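Local coordinates for mycosin-1 (Mycobacterium smegmatis, PDB 4KB5), which acts as a subtilisin-like serine protease that cleaves EspB and may regulate ESX-1 type VII secretion and virulence, at residues P44-Y49 with E284-L289; G110-P115 with V126-L131. One frame throughout, in Å; residues are numbered along the deposited sequence.

Contact 1 (P44-Y49 with E284-L289); sequences PWANDY and ENLTSL
W45 sets its CG between the backbone N and the carbonyl carbon (chi1 80°), and chi2 then turns the indole so that NE1 reaches the backbone carbonyls of E284 and N285. The contact lies in the subtilase fold of the peptidase S8 family, where the short helix 45-49 packs on the segment that leaves strand 279-282, an edge of the central parallel sheet. The main bond runs from W45 NE1 to E284 O, 2.9 Å long with an N-H...O angle of 144°. That oxygen lies almost in the indole plane, at the ring edge, and meets NE1 at a C=O...N angle of 157°. A second, weak bond goes from W45 NE1 to N285 O at 3.4 Å, with the hydrogen pointing well off this acceptor. Tryptophan suits the place because one N-H can serve two successive carbonyls while its ring carbons touch apolar neighbours. Among these is L286, which approaches the ring obliquely and whose CD2 lies 4.3 Å from W45 CZ2 and also 4.3 Å from A46 CB; the small alanine lets the helix come close to the leucine. Beyond the segments, L286 touches F313 of helix 311-328, and its side chain is about 9 Å from those of the probable charge-relay residues H101 and S312, so this packing lies close to the active-site residues. E284 turns its carboxylate elsewhere, to S268 OG, and contributes its main chain here. At the N-cap position, P44 needs no backbone N-H and packs its ring across T287 at about a right angle, bringing P44 CB to 3.8 Å from T287 CB.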
loop_
_atom_site.group_PDB
_atom_site.type_symbol
_atom_site.label_atom_id
_atom_site.label_comp_id
_atom_site.label_asym_id
_atom_site.label_seq_id
_atom_site.Cartn_x
_atom_site.Cartn_y
_atom_site.Cartn_z
ATOM N N PRO A 44 -6.596 19.392 -5.561
ATOM C CA PRO A 44 -7.441 18.190 -5.458
ATOM C C PRO A 44 -8.039 18.112 -4.054
ATOM O O PRO A 44 -7.425 18.604 -3.107
ATOM C CB PRO A 44 -6.451 17.030 -5.667
ATOM C CG PRO A 44 -5.252 17.650 -6.308
ATOM C CD PRO A 44 -5.181 19.052 -5.791
ATOM N N TRP A 45 -9.218 17.516 -3.922
ATOM C CA TRP A 45 -9.902 17.491 -2.620
ATOM C C TRP A 45 -9.075 16.869 -1.520
ATOM O O TRP A 45 -9.096 17.349 -0.381
ATOM C CB TRP A 45 -11.295 16.858 -2.724
ATOM C CG TRP A 45 -11.356 15.343 -2.758
ATOM C CD1 TRP A 45 -11.487 14.517 -3.876
ATOM C CD2 TRP A 45 -11.344 14.424 -1.609
ATOM N NE1 TRP A 45 -11.527 13.194 -3.511
ATOM C CE2 TRP A 45 -11.447 13.067 -2.166
ATOM C CE3 TRP A 45 -11.250 14.582 -0.221
ATOM C CZ2 TRP A 45 -11.466 11.936 -1.353
ATOM C CZ3 TRP A 45 -11.260 13.435 0.582
ATOM C CH2 TRP A 45 -11.377 12.144 0.031
ATOM N N ALA A 46 -8.312 15.819 -1.845
ATOM C CA ALA A 46 -7.511 15.131 -0.822
ATOM C C ALA A 46 -6.436 16.050 -0.243
ATOM O O ALA A 46 -6.106 15.953 0.943
ATOM C CB ALA A 46 -6.895 13.846 -1.381
ATOM N N ASN A 47 -5.898 16.942 -1.077
ATOM C CA ASN A 47 -4.908 17.917 -0.627
ATOM C C ASN A 47 -5.476 18.892 0.410
ATOM O O ASN A 47 -4.785 19.255 1.367
ATOM C CB ASN A 47 -4.340 18.710 -1.801
ATOM C CG ASN A 47 -3.382 17.893 -2.666
ATOM O OD1 ASN A 47 -2.206 18.248 -2.806
ATOM N ND2 ASN A 47 -3.879 16.800 -3.247
ATOM N N ASP A 48 -6.719 19.336 0.200
ATOM C CA ASP A 48 -7.386 20.225 1.158
ATOM C C ASP A 48 -7.759 19.435 2.418
ATOM O O ASP A 48 -7.485 19.864 3.520
ATOM C CB ASP A 48 -8.656 20.835 0.560
ATOM C CG ASP A 48 -8.371 21.919 -0.477
ATOM O OD1 ASP A 48 -7.316 22.590 -0.407
ATOM O OD2 ASP A 48 -9.238 22.106 -1.356
ATOM N N TYR A 49 -8.387 18.283 2.228
ATOM C CA TYR A 49 -8.817 17.424 3.327
ATOM C C TYR A 49 -7.673 17.079 4.294
ATOM O O TYR A 49 -7.835 17.159 5.515
ATOM C CB TYR A 49 -9.431 16.159 2.749
ATOM C CG TYR A 49 -10.122 15.289 3.760
ATOM C CD1 TYR A 49 -11.512 15.285 3.858
ATOM C CD2 TYR A 49 -9.393 14.454 4.616
ATOM C CE1 TYR A 49 -12.158 14.476 4.780
ATOM C CE2 TYR A 49 -10.033 13.652 5.549
ATOM C CZ TYR A 49 -11.411 13.669 5.623
ATOM O OH TYR A 49 -12.054 12.872 6.535
ATOM N N GLU A 284 -10.978 7.935 -3.067
ATOM C CA GLU A 284 -12.051 8.101 -4.072
ATOM C C GLU A 284 -11.908 9.381 -4.880
ATOM O O GLU A 284 -11.494 10.411 -4.340
ATOM C CB GLU A 284 -13.428 8.107 -3.413
ATOM C CG GLU A 284 -13.884 6.758 -2.886
ATOM C CD GLU A 284 -15.287 6.811 -2.306
ATOM O OE1 GLU A 284 -16.100 7.639 -2.784
ATOM O OE2 GLU A 284 -15.578 6.035 -1.365
ATOM N N ASN A 285 -12.246 9.312 -6.172
ATOM C CA ASN A 285 -12.245 10.504 -7.049
ATOM C C ASN A 285 -10.963 11.306 -6.913
ATOM O O ASN A 285 -11.001 12.532 -6.756
ATOM C CB ASN A 285 -13.438 11.412 -6.713
ATOM C CG ASN A 285 -14.764 10.700 -6.845
ATOM O OD1 ASN A 285 -15.056 10.105 -7.879
ATOM N ND2 ASN A 285 -15.572 10.750 -5.795
ATOM N N LEU A 286 -9.824 10.623 -6.953
ATOM C CA LEU A 286 -8.548 11.299 -6.721
ATOM C C LEU A 286 -8.002 11.925 -7.984
ATOM O O LEU A 286 -8.427 11.592 -9.090
ATOM C CB LEU A 286 -7.509 10.326 -6.148
ATOM C CG LEU A 286 -7.945 9.569 -4.888
ATOM C CD1 LEU A 286 -6.852 8.582 -4.520
ATOM C CD2 LEU A 286 -8.223 10.546 -3.759
ATOM N N THR A 287 -7.053 12.836 -7.788
ATOM C CA THR A 287 -6.231 13.366 -8.862
ATOM C C THR A 287 -4.800 12.883 -8.664
ATOM O O THR A 287 -4.287 12.880 -7.541
ATOM C CB THR A 287 -6.259 14.907 -8.866
ATOM O OG1 THR A 287 -7.612 15.334 -9.030
ATOM C CG2 THR A 287 -5.412 15.495 -10.019
ATOM N N SER A 288 -4.161 12.512 -9.769
ATOM C CA SER A 288 -2.760 12.116 -9.770
ATOM C C SER A 288 -2.145 12.464 -11.124
ATOM O O SER A 288 -2.813 13.019 -11.996
ATOM C CB SER A 288 -2.630 10.596 -9.679
ATOM O OG SER A 288 -1.381 10.222 -9.123
ATOM N N LEU A 289 -0.870 12.132 -11.291
ATOM C CA LEU A 289 -0.096 12.518 -12.476
ATOM C C LEU A 289 0.080 11.327 -13.390
ATOM O O LEU A 289 0.197 10.188 -12.918
ATOM C CB LEU A 289 1.285 13.078 -12.097
ATOM C CG LEU A 289 1.350 14.333 -11.228
ATOM C CD1 LEU A 289 2.797 14.770 -11.027
ATOM C CD2 LEU A 289 0.505 15.486 -11.779
#

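Contact 2 (G110-P115 with V126-L131); sequences GGRPSP and VRLLSL
R112 reaches back to the start of the other segment and donates from NH1 and NH2 to the same backbone oxygen: NH1 lies 3.1 Å and NH2 3.0 Å from V126 O. Its CG stands anti to the carbonyl carbon, and a bend at chi2 of 63° turns the otherwise extended chain toward V126. The oxygen sits nearly in the guanidinium plane, at its edge, and the N-H...O angles of 146° for NH1 and 151° for NH2 show the compromise of sharing a single acceptor. NH1 also donates to G110 O at 2.9 Å, which fixes the rotation of the group and ties the guanidinium to the backbone of its own segment as well as to V126. Arginine suits this task because its planar end offers several N-H groups side by side. G110, without a side chain, lets V126 CG2 come to 3.9 Å from G110 CA, and L128 CD1 packs against the same CA. The contact thus spans the loop between helix 102-110 and strand 127-132, with V126 also resting on V66 of the neighbouring parallel strand 65-70.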
loop_
_atom_site.group_PDB
_atom_site.type_symbol
_atom_site.label_atom_id
_atom_site.label_comp_id
_atom_site.label_asym_id
_atom_site.label_seq_id
_atom_site.Cartn_x
_atom_site.Cartn_y
_atom_site.Cartn_z
ATOM N N GLY A 110 5.010 11.275 -4.099
ATOM C CA GLY A 110 6.121 12.189 -4.278
ATOM C C GLY A 110 6.082 13.095 -5.494
ATOM O O GLY A 110 7.081 13.719 -5.801
ATOM N N GLY A 111 4.944 13.155 -6.190
ATOM C CA GLY A 111 4.803 14.033 -7.358
ATOM C C GLY A 111 5.211 15.469 -7.067
ATOM O O GLY A 111 4.789 16.049 -6.058
ATOM N N ARG A 112 6.030 16.044 -7.949
ATOM C CA ARG A 112 6.500 17.423 -7.775
ATOM C C ARG A 112 5.371 18.409 -8.111
ATOM O O ARG A 112 4.433 18.038 -8.819
ATOM C CB ARG A 112 7.750 17.688 -8.625
ATOM C CG ARG A 112 9.056 17.261 -7.970
ATOM C CD ARG A 112 9.163 15.745 -7.708
ATOM N NE ARG A 112 10.508 15.426 -7.221
ATOM C CZ ARG A 112 10.836 14.433 -6.396
ATOM N NH1 ARG A 112 9.929 13.589 -5.909
ATOM N NH2 ARG A 112 12.108 14.281 -6.062
ATOM N N PRO A 113 5.429 19.641 -7.563
ATOM C CA PRO A 113 4.440 20.662 -7.933
ATOM C C PRO A 113 4.735 21.242 -9.339
ATOM O O PRO A 113 5.783 20.959 -9.926
ATOM C CB PRO A 113 4.629 21.736 -6.852
ATOM C CG PRO A 113 6.081 21.629 -6.490
ATOM C CD PRO A 113 6.397 20.149 -6.567
ATOM N N SER A 114 3.804 22.043 -9.852
ATOM C CA SER A 114 3.941 22.745 -11.127
ATOM C C SER A 114 3.299 24.139 -11.029
ATOM O O SER A 114 2.279 24.311 -10.342
ATOM C CB SER A 114 3.234 21.954 -12.223
ATOM O OG SER A 114 2.995 22.739 -13.374
ATOM N N PRO A 115 3.869 25.127 -11.751
ATOM C CA PRO A 115 3.257 26.453 -11.835
ATOM C C PRO A 115 1.882 26.469 -12.515
ATOM O O PRO A 115 1.130 27.418 -12.331
ATOM C CB PRO A 115 4.266 27.252 -12.671
ATOM C CG PRO A 115 5.015 26.220 -13.456
ATOM C CD PRO A 115 5.128 25.058 -12.516
ATOM N N VAL A 126 10.983 13.463 -1.975
ATOM C CA VAL A 126 11.492 12.092 -1.771
ATOM C C VAL A 126 12.190 11.535 -3.020
ATOM O O VAL A 126 11.887 11.948 -4.133
ATOM C CB VAL A 126 10.407 11.063 -1.353
ATOM C CG1 VAL A 126 9.864 11.358 0.041
ATOM C CG2 VAL A 126 9.279 10.962 -2.384
ATOM N N ARG A 127 13.112 10.593 -2.816
ATOM C CA ARG A 127 13.589 9.737 -3.904
ATOM C C ARG A 127 12.591 8.586 -4.047
ATOM O O ARG A 127 12.201 7.979 -3.052
ATOM C CB ARG A 127 14.989 9.215 -3.599
ATOM C CG ARG A 127 15.612 8.375 -4.703
ATOM C CD ARG A 127 17.044 7.993 -4.343
ATOM N NE ARG A 127 17.833 7.632 -5.521
ATOM C CZ ARG A 127 19.144 7.844 -5.652
ATOM N NH1 ARG A 127 19.838 8.423 -4.676
ATOM N NH2 ARG A 127 19.769 7.484 -6.770
ATOM N N LEU A 128 12.144 8.329 -5.275
ATOM C CA LEU A 128 11.204 7.244 -5.551
ATOM C C LEU A 128 11.908 6.073 -6.249
ATOM O O LEU A 128 12.662 6.281 -7.210
ATOM C CB LEU A 128 10.032 7.743 -6.410
ATOM C CG LEU A 128 9.094 8.801 -5.819
ATOM C CD1 LEU A 128 8.369 9.587 -6.908
ATOM C CD2 LEU A 128 8.102 8.169 -4.843
ATOM N N LEU A 129 11.665 4.857 -5.758
ATOM C CA LEU A 129 12.163 3.636 -6.396
ATOM C C LEU A 129 10.984 2.806 -6.847
ATOM O O LEU A 129 10.102 2.524 -6.047
ATOM C CB LEU A 129 12.968 2.788 -5.417
ATOM C CG LEU A 129 14.337 3.193 -4.882
ATOM C CD1 LEU A 129 14.852 2.022 -4.049
ATOM C CD2 LEU A 129 15.330 3.548 -5.983
ATOM N N SER A 130 10.966 2.399 -8.111
ATOM C CA SER A 130 9.846 1.599 -8.638
ATOM C C SER A 130 10.181 0.118 -8.826
ATOM O O SER A 130 11.107 -0.223 -9.571
ATOM C CB SER A 130 9.357 2.153 -9.970
ATOM O OG SER A 130 8.342 1.306 -10.484
ATOM N N LEU A 131 9.418 -0.744 -8.164
ATOM C CA LEU A 131 9.537 -2.193 -8.330
ATOM C C LEU A 131 8.208 -2.694 -8.861
ATOM O O LEU A 131 7.193 -2.557 -8.195
ATOM C CB LEU A 131 9.859 -2.879 -6.991
ATOM C CG LEU A 131 11.201 -2.581 -6.308
ATOM C CD1 LEU A 131 11.219 -1.220 -5.609
ATOM C CD2 LEU A 131 11.520 -3.695 -5.316
#

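Following the chain from its N terminus, residues 44-49 come first, but their partner 284-289 arrives only after 234 intervening residues. Contact 1 therefore closes a very long loop that holds all seven strands of the central parallel sheet, and it joins an early helix to the far edge of that sheet. Contact 2 is nested inside this loop: it closes a short loop of ten residues between 110-115 and 126-131. The two loops do not cross. The centres of the two contacts are 16 Å apart, yet they meet where L289 CD1 packs 4.2 Å from G111 CA, bringing strand 288-289 against the beginning of the inner loop.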